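Local coordinates for SusD homolog (Bacteroides thetaiotaomicron VPI-5482, PDB 3IV0), which is an outer-membrane SusD-family protein that probably binds sugars at the cell surface, although its own substrate is not established, at residues E108-P113 / R122-A127. Residues are numbered along the deposited sequence; the frame is centred on the assembly and turned at random.
Sequences EIDKVP and RFKAEA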
ATOM      1  N   GLU A 108      -7.808  19.233 -19.755  1.00 14.81           N
ATOM      2  CA  GLU A 108      -7.176  20.457 -20.266  1.00 14.57           C
ATOM      3  C   GLU A 108      -5.890  20.243 -21.041  1.00 16.84           C
ATOM      4  O   GLU A 108      -5.497  21.124 -21.812  1.00 17.11           O
ATOM      5  CB  GLU A 108      -6.900  21.424 -19.126  1.00 15.85           C
ATOM      6  CG  GLU A 108      -8.081  21.857 -18.278  1.00 18.46           C
ATOM      7  CD  GLU A 108      -9.138  22.615 -19.058  1.00 22.44           C
ATOM      8  OE1 GLU A 108      -8.804  23.169 -20.119  1.00 23.90           O
ATOM      9  OE2 GLU A 108     -10.303  22.613 -18.631  1.00 28.63           O
ATOM     10  N   ILE A 109      -5.183  19.142 -20.834  1.00 15.29           N
ATOM     11  CA  ILE A 109      -3.833  18.997 -21.386  1.00 14.96           C
ATOM     12  C   ILE A 109      -3.776  19.030 -22.943  1.00 15.46           C
ATOM     13  O   ILE A 109      -2.749  19.416 -23.505  1.00 16.18           O
ATOM     14  CB  ILE A 109      -3.094  17.719 -20.833  1.00 15.07           C
ATOM     15  CG1 ILE A 109      -1.583  17.845 -21.078  1.00 14.99           C
ATOM     16  CG2 ILE A 109      -3.678  16.408 -21.418  1.00 14.96           C
ATOM     17  CD1 ILE A 109      -0.780  16.825 -20.240  1.00 14.74           C
ATOM     18  N   ASP A 110      -4.849  18.631 -23.613  1.00 17.12           N
ATOM     19  CA  ASP A 110      -4.886  18.683 -25.092  1.00 17.72           C
ATOM     20  C   ASP A 110      -4.798  20.118 -25.602  1.00 19.84           C
ATOM     21  O   ASP A 110      -4.452  20.333 -26.775  1.00 20.93           O
ATOM     22  CB  ASP A 110      -6.171  18.043 -25.642  1.00 19.69           C
ATOM     23  CG  ASP A 110      -6.160  16.539 -25.575  1.00 22.82           C
ATOM     24  OD1 ASP A 110      -5.067  15.978 -25.528  1.00 23.09           O
ATOM     25  OD2 ASP A 110      -7.257  15.915 -25.589  1.00 28.63           O
ATOM     26  N   LYS A 111      -5.076  21.081 -24.738  1.00 17.99           N
ATOM     27  CA  LYS A 111      -4.949  22.502 -25.099  1.00 18.93           C
ATOM     28  C   LYS A 111      -3.529  23.037 -25.147  1.00 19.69           C
ATOM     29  O   LYS A 111      -3.288  24.097 -25.732  1.00 21.11           O
ATOM     30  CB  LYS A 111      -5.800  23.350 -24.165  1.00 17.65           C
ATOM     31  CG  LYS A 111      -7.272  23.030 -24.283  1.00 19.43           C
ATOM     32  CD  LYS A 111      -8.087  23.855 -23.306  1.00 23.16           C
ATOM     33  CE  LYS A 111      -9.572  23.471 -23.335  1.00 26.58           C
ATOM     34  NZ  LYS A 111     -10.319  24.127 -22.226  1.00 30.87           N
ATOM     35  N   VAL A 112      -2.573  22.351 -24.542  1.00 18.27           N
ATOM     36  CA  VAL A 112      -1.182  22.808 -24.522  1.00 18.33           C
ATOM     37  C   VAL A 112      -0.599  22.814 -25.945  1.00 19.97           C
ATOM     38  O   VAL A 112      -0.524  21.783 -26.627  1.00 20.48           O
ATOM     39  CB  VAL A 112      -0.313  21.920 -23.634  1.00 18.42           C
ATOM     40  CG1 VAL A 112       1.119  22.410 -23.683  1.00 20.08           C
ATOM     41  CG2 VAL A 112      -0.837  21.947 -22.204  1.00 18.79           C
ATOM     42  N   PRO A 113      -0.222  24.010 -26.427  1.00 24.36           N
ATOM     43  CA  PRO A 113       0.207  24.151 -27.816  1.00 26.49           C
ATOM     44  C   PRO A 113       1.528  23.477 -28.160  1.00 28.38           C
ATOM     45  O   PRO A 113       2.557  23.771 -27.576  1.00 30.68           O
ATOM     46  CB  PRO A 113       0.271  25.674 -28.015  1.00 27.50           C
ATOM     47  CG  PRO A 113       0.440  26.248 -26.687  1.00 27.27           C
ATOM     48  CD  PRO A 113      -0.232  25.287 -25.707  1.00 24.86           C
ATOM     49  N   ARG A 122       1.886  10.245 -22.132  1.00 11.83           N
ATOM     50  CA  ARG A 122       2.418   9.732 -20.876  1.00 12.07           C
ATOM     51  C   ARG A 122       1.789  10.440 -19.692  1.00 12.77           C
ATOM     52  O   ARG A 122       1.401   9.779 -18.717  1.00 12.33           O
ATOM     53  CB  ARG A 122       3.929   9.910 -20.853  1.00 12.58           C
ATOM     54  CG  ARG A 122       4.570   9.425 -19.553  1.00 13.01           C
ATOM     55  CD  ARG A 122       6.066   9.424 -19.603  1.00 15.76           C
ATOM     56  NE  ARG A 122       6.495   8.540 -20.656  1.00 16.74           N
ATOM     57  CZ  ARG A 122       7.720   8.438 -21.125  1.00 25.12           C
ATOM     58  NH1 ARG A 122       8.691   9.178 -20.610  1.00 24.00           N
ATOM     59  NH2 ARG A 122       7.963   7.596 -22.124  1.00 23.50           N
ATOM     60  N   PHE A 123       1.655  11.753 -19.718  1.00 12.52           N
ATOM     61  CA  PHE A 123       1.130  12.488 -18.583  1.00 12.50           C
ATOM     62  C   PHE A 123      -0.332  12.124 -18.369  1.00 13.68           C
ATOM     63  O   PHE A 123      -0.813  12.051 -17.233  1.00 12.52           O
ATOM     64  CB  PHE A 123       1.335  14.001 -18.757  1.00 13.84           C
ATOM     65  CG  PHE A 123       2.793  14.444 -18.825  1.00 12.81           C
ATOM     66  CD1 PHE A 123       3.836  13.606 -18.518  1.00 15.04           C
ATOM     67  CD2 PHE A 123       3.083  15.766 -19.166  1.00 14.80           C
ATOM     68  CE1 PHE A 123       5.155  14.058 -18.588  1.00 15.14           C
ATOM     69  CE2 PHE A 123       4.401  16.218 -19.241  1.00 16.58           C
ATOM     70  CZ  PHE A 123       5.420  15.385 -18.960  1.00 16.25           C
ATOM     71  N   LYS A 124      -1.059  11.904 -19.457  1.00 11.14           N
ATOM     72  CA  LYS A 124      -2.432  11.461 -19.342  1.00 12.37           C
ATOM     73  C   LYS A 124      -2.438  10.099 -18.664  1.00 11.67           C
ATOM     74  O   LYS A 124      -3.264   9.858 -17.765  1.00 11.47           O
ATOM     75  CB  LYS A 124      -3.107  11.358 -20.707  1.00 12.28           C
ATOM     76  CG  LYS A 124      -3.444  12.699 -21.356  1.00 15.34           C
ATOM     77  CD  LYS A 124      -4.077  12.444 -22.748  1.00 17.11           C
ATOM     78  CE  LYS A 124      -4.412  13.699 -23.488  1.00 18.68           C
ATOM     79  NZ  LYS A 124      -4.745  13.312 -24.913  1.00 21.67           N
ATOM     80  N   ALA A 125      -1.599   9.170 -19.117  1.00 11.57           N
ATOM     81  CA  ALA A 125      -1.546   7.819 -18.524  1.00 12.13           C
ATOM     82  C   ALA A 125      -1.205   7.879 -17.044  1.00 11.27           C
ATOM     83  O   ALA A 125      -1.833   7.168 -16.220  1.00 10.46           O
ATOM     84  CB  ALA A 125      -0.546   6.970 -19.243  1.00 13.44           C
ATOM     85  N   GLU A 126      -0.251   8.717 -16.665  1.00 10.63           N
ATOM     86  CA  GLU A 126       0.090   8.876 -15.278  1.00 10.83           C
ATOM     87  C   GLU A 126      -1.032   9.457 -14.449  1.00 10.83           C
ATOM     88  O   GLU A 126      -1.287   9.009 -13.309  1.00 10.69           O
ATOM     89  CB  GLU A 126       1.336   9.763 -15.137  1.00 10.77           C
ATOM     90  CG  GLU A 126       2.596   9.175 -15.658  1.00 12.63           C
ATOM     91  CD  GLU A 126       3.770  10.050 -15.353  1.00 12.82           C
ATOM     92  OE1 GLU A 126       4.071  10.241 -14.169  1.00 13.16           O
ATOM     93  OE2 GLU A 126       4.397  10.595 -16.282  1.00 14.11           O
ATOM     94  N   ALA A 127      -1.771  10.406 -15.005  1.00 10.93           N
ATOM     95  CA  ALA A 127      -2.888  10.990 -14.306  1.00 11.31           C
ATOM     96  C   ALA A 127      -4.005   9.959 -14.122  1.00 10.04           C
ATOM     97  O   ALA A 127      -4.628   9.918 -13.046  1.00 11.38           O
ATOM     98  CB  ALA A 127      -3.424  12.232 -15.087  1.00 12.01           C
TER
HETATM   99  O   HOH W   1      -7.879  13.712 -24.471  1.00 29.20           O
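Lys-124 reaches Asp-110 by a salt bridge that illustrates how a long side chain can reach from one helix, here 117-142, back to the turn that follows the helix before it. Its chain runs fully extended beyond CG and brings NZ to 2.8 Å from OD1 of Asp-110, on the syn lone pair of that oxygen. A water completes the ionic link, donating to OD2 of Asp-110 and accepting from NZ of Lys-124 at 3.2 Å, so that both carboxylate oxygens are engaged. A second salt bridge joins NZ of Lys-111, in the turn, to OE1 of Glu-108 at the end of helix 93-108, at 2.8 Å. The apolar part of the contact lies beside the Lys-124 bridge. CG2 of Ile-109 presses against the lysine's methylenes, tightly at CE (3.5 Å), with CG at 3.7 Å. With CG1 anti to the backbone N (chi1 -162°), the other branch of Ile-109 extends to Phe-123: CD1 of Ile-109 rests 3.8 Å from CB of Phe-123 and near the plane of the ring, at its edge. This is the corner of a helical hairpin in the N-terminal part of the SusD fold: a 3-10 turn at 109-111 follows helix 93-108, and the chain returns as helix 117-142. Shortening Lys-124 to an alanine would probably leave Asp-110 without this cationic mate and take away the methylenes that pack on CG2 of Ile-109. Arg-120 binds the carbonyl oxygens of Ile-109 and Val-112, while helix 19-39 packs against Phe-123.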